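Local coordinates for protein neuraminidase (Influenza A virus, PDB 4K3Y) that forms the neuraminidase-like beta-propeller head of a bat influenza A virus surface glycoprotein, probably without the sialidase activity of classical neuraminidases, at residues Pro141-Asp153 with Glu195-Lys207. Numbering follows the deposited sequence.
Sequences PLRTQASSCICND and EFPTCYYTSGKVK
I150 to N152 runs nearly parallel to the strand ending at T202, their axes 20° apart and 8.0 Å at closest approach, too far for strand pairing: these are the first strands of two adjacent four-stranded blades of the neuraminidase beta-propeller, and they meet through side chains. I150 bridges the two blades. Its CG1 lies 3.7 Å from CB of C199 and 3.9 Å from CG1 of V206, on the second strand of that blade, while its CG2 faces CB of Y201. C199 is also tied by a disulfide to C208 on the neighbouring strand of its own blade.

Toward the N-terminal end the chains close in, CB of A146 packs on CD1 of F196, and polar groups join. Q145 has CG wedged between its backbone N and carbonyl carbon (chi1 41°), then extends so that NE2 donates to P197 O at 2.9 Å, from above the carbonyl plane; OE1 turns to T158 OG1, so both ends of the amide are bonded. Farther along, R143 NH1 meets E195 OE2 edge-on in a salt bridge whose modelled length is doubtful, while R143 NE donates a hydrogen bond to P141 O.

At the other end N152 OD1 accepts from L11 N, and its ND2 sits over one face of the Y201 ring, nearer the rim than the centre, 3.5 Å from CZ of Y201.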
loop_
_atom_site.group_PDB
_atom_site.type_symbol
_atom_site.label_atom_id
_atom_site.label_comp_id
_atom_site.label_asym_id
_atom_site.label_seq_id
_atom_site.Cartn_x
_atom_site.Cartn_y
_atom_site.Cartn_z
ATOM N N PRO C 141 -19.916 27.988 16.748
ATOM C CA PRO C 141 -19.269 27.421 15.566
ATOM C C PRO C 141 -20.165 26.356 14.924
ATOM O O PRO C 141 -20.986 25.731 15.614
ATOM C CB PRO C 141 -18.017 26.779 16.162
ATOM C CG PRO C 141 -18.506 26.253 17.493
ATOM C CD PRO C 141 -19.575 27.231 17.970
ATOM N N LEU C 142 -20.029 26.178 13.613
ATOM C CA LEU C 142 -20.747 25.122 12.897
ATOM C C LEU C 142 -20.357 23.739 13.420
ATOM O O LEU C 142 -19.219 23.530 13.874
ATOM C CB LEU C 142 -20.480 25.213 11.388
ATOM C CG LEU C 142 -21.570 25.822 10.495
ATOM C CD1 LEU C 142 -22.482 26.791 11.252
ATOM C CD2 LEU C 142 -20.955 26.515 9.295
ATOM N N ARG C 143 -21.300 22.803 13.362
ATOM C CA ARG C 143 -21.072 21.441 13.852
ATOM C C ARG C 143 -21.614 20.379 12.898
ATOM O O ARG C 143 -22.826 20.337 12.629
ATOM C CB ARG C 143 -21.769 21.243 15.199
ATOM C CG ARG C 143 -21.145 21.947 16.389
ATOM C CD ARG C 143 -22.233 22.284 17.406
ATOM N NE ARG C 143 -22.583 23.690 17.294
ATOM C CZ ARG C 143 -23.787 24.196 17.528
ATOM N NH1 ARG C 143 -24.792 23.418 17.898
ATOM N NH2 ARG C 143 -23.978 25.499 17.397
ATOM N N THR C 144 -20.736 19.497 12.419
ATOM C CA THR C 144 -21.191 18.329 11.643
ATOM C C THR C 144 -21.850 17.270 12.531
ATOM O O THR C 144 -21.834 17.378 13.762
ATOM C CB THR C 144 -20.043 17.665 10.886
ATOM O OG1 THR C 144 -19.289 16.833 11.782
ATOM C CG2 THR C 144 -19.136 18.725 10.266
ATOM N N GLN C 145 -22.407 16.233 11.918
ATOM C CA GLN C 145 -23.137 15.236 12.689
ATOM C C GLN C 145 -22.212 14.194 13.309
ATOM O O GLN C 145 -22.675 13.311 14.050
ATOM C CB GLN C 145 -24.198 14.562 11.835
ATOM C CG GLN C 145 -23.731 14.254 10.433
ATOM C CD GLN C 145 -24.829 13.653 9.573
ATOM O OE1 GLN C 145 -24.856 13.839 8.350
ATOM N NE2 GLN C 145 -25.728 12.909 10.203
ATOM N N ALA C 146 -20.913 14.317 13.017
ATOM C CA ALA C 146 -19.886 13.469 13.632
ATOM C C ALA C 146 -20.250 12.005 13.458
ATOM O O ALA C 146 -20.199 11.202 14.404
ATOM C CB ALA C 146 -19.711 13.797 15.120
ATOM N N SER C 147 -20.583 11.686 12.218
ATOM C CA SER C 147 -21.198 10.438 11.853
ATOM C C SER C 147 -21.250 10.394 10.334
ATOM O O SER C 147 -20.951 11.377 9.657
ATOM C CB SER C 147 -22.617 10.383 12.409
ATOM O OG SER C 147 -23.256 9.182 11.997
ATOM N N SER C 148 -21.636 9.249 9.795
ATOM C CA SER C 148 -21.778 9.120 8.363
ATOM C C SER C 148 -22.912 10.000 7.850
ATOM O O SER C 148 -23.980 10.077 8.495
ATOM C CB SER C 148 -22.052 7.665 7.998
ATOM O OG SER C 148 -22.120 7.506 6.591
ATOM N N CYS C 149 -22.687 10.689 6.724
ATOM C CA CYS C 149 -23.804 11.267 5.969
ATOM C C CYS C 149 -24.465 10.148 5.157
ATOM O O CYS C 149 -23.945 9.020 5.067
ATOM C CB CYS C 149 -23.338 12.357 4.980
ATOM S SG CYS C 149 -21.651 12.963 5.099
ATOM N N ILE C 150 -25.623 10.453 4.583
ATOM C CA ILE C 150 -26.340 9.455 3.795
ATOM C C ILE C 150 -26.348 9.803 2.305
ATOM O O ILE C 150 -26.768 10.889 1.909
ATOM C CB ILE C 150 -27.777 9.266 4.297
ATOM C CG1 ILE C 150 -27.781 9.128 5.834
ATOM C CG2 ILE C 150 -28.410 8.046 3.619
ATOM C CD1 ILE C 150 -27.196 7.814 6.373
ATOM N N CYS C 151 -25.859 8.874 1.490
ATOM C CA CYS C 151 -25.931 8.989 0.036
ATOM C C CYS C 151 -26.870 7.948 -0.524
ATOM O O CYS C 151 -26.856 6.786 -0.109
ATOM C CB CYS C 151 -24.569 8.760 -0.611
ATOM S SG CYS C 151 -23.371 10.023 -0.259
ATOM N N ASN C 152 -27.679 8.353 -1.487
ATOM C CA ASN C 152 -28.426 7.371 -2.249
ATOM C C ASN C 152 -28.694 7.846 -3.660
ATOM O O ASN C 152 -29.284 8.915 -3.858
ATOM C CB ASN C 152 -29.727 7.004 -1.547
ATOM C CG ASN C 152 -30.181 5.603 -1.872
ATOM O OD1 ASN C 152 -29.366 4.728 -2.185
ATOM N ND2 ASN C 152 -31.492 5.378 -1.811
ATOM N N ASP C 153 -28.233 7.053 -4.628
ATOM C CA ASP C 153 -28.493 7.314 -6.035
ATOM C C ASP C 153 -27.982 8.705 -6.428
ATOM O O ASP C 153 -28.731 9.513 -6.990
ATOM C CB ASP C 153 -29.997 7.183 -6.309
ATOM C CG ASP C 153 -30.304 6.892 -7.764
ATOM O OD1 ASP C 153 -29.449 6.296 -8.458
ATOM O OD2 ASP C 153 -31.410 7.245 -8.215
ATOM N N GLU C 195 -28.388 17.631 18.226
ATOM C CA GLU C 195 -26.963 17.521 17.850
ATOM C C GLU C 195 -26.551 16.117 17.421
ATOM O O GLU C 195 -27.165 15.135 17.836
ATOM C CB GLU C 195 -26.053 17.977 19.000
ATOM C CG GLU C 195 -26.308 19.398 19.490
ATOM C CD GLU C 195 -25.684 20.467 18.607
ATOM O OE1 GLU C 195 -24.678 20.190 17.909
ATOM O OE2 GLU C 195 -26.202 21.601 18.625
ATOM N N PHE C 196 -25.513 16.036 16.588
ATOM C CA PHE C 196 -24.917 14.750 16.178
ATOM C C PHE C 196 -25.877 13.668 15.693
ATOM O O PHE C 196 -25.785 12.532 16.166
ATOM C CB PHE C 196 -24.128 14.146 17.350
ATOM C CG PHE C 196 -23.342 15.147 18.111
ATOM C CD1 PHE C 196 -22.330 15.867 17.480
ATOM C CD2 PHE C 196 -23.614 15.391 19.446
ATOM C CE1 PHE C 196 -21.591 16.813 18.172
ATOM C CE2 PHE C 196 -22.872 16.337 20.155
ATOM C CZ PHE C 196 -21.859 17.050 19.506
ATOM N N PRO C 197 -26.790 13.990 14.759
ATOM C CA PRO C 197 -27.655 12.876 14.333
ATOM C C PRO C 197 -26.876 11.734 13.658
ATOM O O PRO C 197 -25.935 11.989 12.894
ATOM C CB PRO C 197 -28.613 13.532 13.328
ATOM C CG PRO C 197 -27.919 14.800 12.887
ATOM C CD PRO C 197 -27.103 15.252 14.060
ATOM N N THR C 198 -27.240 10.495 13.982
ATOM C CA THR C 198 -26.750 9.327 13.256
ATOM C C THR C 198 -27.931 8.769 12.505
ATOM O O THR C 198 -29.058 8.720 13.017
ATOM C CB THR C 198 -26.161 8.230 14.172
ATOM O OG1 THR C 198 -26.903 8.170 15.399
ATOM C CG2 THR C 198 -24.748 8.542 14.494
ATOM N N CYS C 199 -27.680 8.344 11.282
ATOM C CA CYS C 199 -28.787 8.106 10.383
ATOM C C CYS C 199 -28.709 6.758 9.686
ATOM O O CYS C 199 -27.644 6.147 9.606
ATOM C CB CYS C 199 -28.868 9.249 9.363
ATOM S SG CYS C 199 -28.776 10.918 10.091
ATOM N N TYR C 200 -29.852 6.302 9.184
ATOM C CA TYR C 200 -29.906 5.147 8.293
ATOM C C TYR C 200 -30.998 5.372 7.257
ATOM O O TYR C 200 -31.884 6.200 7.445
ATOM C CB TYR C 200 -30.143 3.854 9.076
ATOM C CG TYR C 200 -31.473 3.775 9.790
ATOM C CD1 TYR C 200 -31.664 4.380 11.030
ATOM C CD2 TYR C 200 -32.532 3.075 9.235
ATOM C CE1 TYR C 200 -32.886 4.296 11.680
ATOM C CE2 TYR C 200 -33.749 2.991 9.874
ATOM C CZ TYR C 200 -33.920 3.603 11.096
ATOM O OH TYR C 200 -35.127 3.515 11.734
ATOM N N TYR C 201 -30.925 4.647 6.152
ATOM C CA TYR C 201 -31.956 4.739 5.120
ATOM C C TYR C 201 -32.779 3.458 5.063
ATOM O O TYR C 201 -32.227 2.348 5.074
ATOM C CB TYR C 201 -31.318 4.987 3.743
ATOM C CG TYR C 201 -32.300 4.992 2.592
ATOM C CD1 TYR C 201 -33.020 6.140 2.285
ATOM C CD2 TYR C 201 -32.515 3.853 1.817
ATOM C CE1 TYR C 201 -33.926 6.163 1.242
ATOM C CE2 TYR C 201 -33.426 3.863 0.765
ATOM C CZ TYR C 201 -34.128 5.025 0.482
ATOM O OH TYR C 201 -35.041 5.071 -0.556
ATOM N N THR C 202 -34.096 3.610 5.016
ATOM C CA THR C 202 -34.944 2.504 4.600
ATOM C C THR C 202 -36.315 3.022 4.196
ATOM O O THR C 202 -36.742 4.072 4.685
ATOM C CB THR C 202 -35.070 1.439 5.702
ATOM O OG1 THR C 202 -35.713 0.270 5.173
ATOM C CG2 THR C 202 -35.854 1.988 6.890
ATOM N N SER C 203 -36.980 2.297 3.291
ATOM C CA SER C 203 -38.368 2.578 2.895
ATOM C C SER C 203 -38.582 4.000 2.382
ATOM O O SER C 203 -39.621 4.613 2.650
ATOM C CB SER C 203 -39.335 2.303 4.058
ATOM O OG SER C 203 -39.449 0.916 4.334
ATOM N N GLY C 204 -37.595 4.529 1.664
ATOM C CA GLY C 204 -37.720 5.856 1.092
ATOM C C GLY C 204 -37.441 7.028 2.021
ATOM O O GLY C 204 -37.439 8.182 1.581
ATOM N N LYS C 205 -37.208 6.759 3.301
ATOM C CA LYS C 205 -36.875 7.837 4.230
ATOM C C LYS C 205 -35.469 7.704 4.821
ATOM O O LYS C 205 -34.989 6.597 5.094
ATOM C CB LYS C 205 -37.914 7.924 5.356
ATOM C CG LYS C 205 -39.263 8.449 4.902
ATOM C CD LYS C 205 -40.392 7.992 5.819
ATOM C CE LYS C 205 -41.745 8.161 5.141
ATOM N NZ LYS C 205 -41.602 8.331 3.657
ATOM N N VAL C 206 -34.803 8.840 4.999
ATOM C CA VAL C 206 -33.642 8.876 5.873
ATOM C C VAL C 206 -34.152 9.043 7.294
ATOM O O VAL C 206 -35.008 9.889 7.552
ATOM C CB VAL C 206 -32.700 10.038 5.564
ATOM C CG1 VAL C 206 -31.532 10.037 6.554
ATOM C CG2 VAL C 206 -32.184 9.933 4.150
ATOM N N LYS C 207 -33.642 8.227 8.211
ATOM C CA LYS C 207 -34.052 8.317 9.605
ATOM C C LYS C 207 -32.856 8.613 10.525
ATOM O O LYS C 207 -31.828 7.940 10.446
ATOM C CB LYS C 207 -34.805 7.045 10.003
ATOM C CG LYS C 207 -36.008 6.751 9.117
ATOM C CD LYS C 207 -36.866 5.648 9.727
ATOM C CE LYS C 207 -37.892 5.080 8.752
ATOM N NZ LYS C 207 -38.207 3.646 9.088
#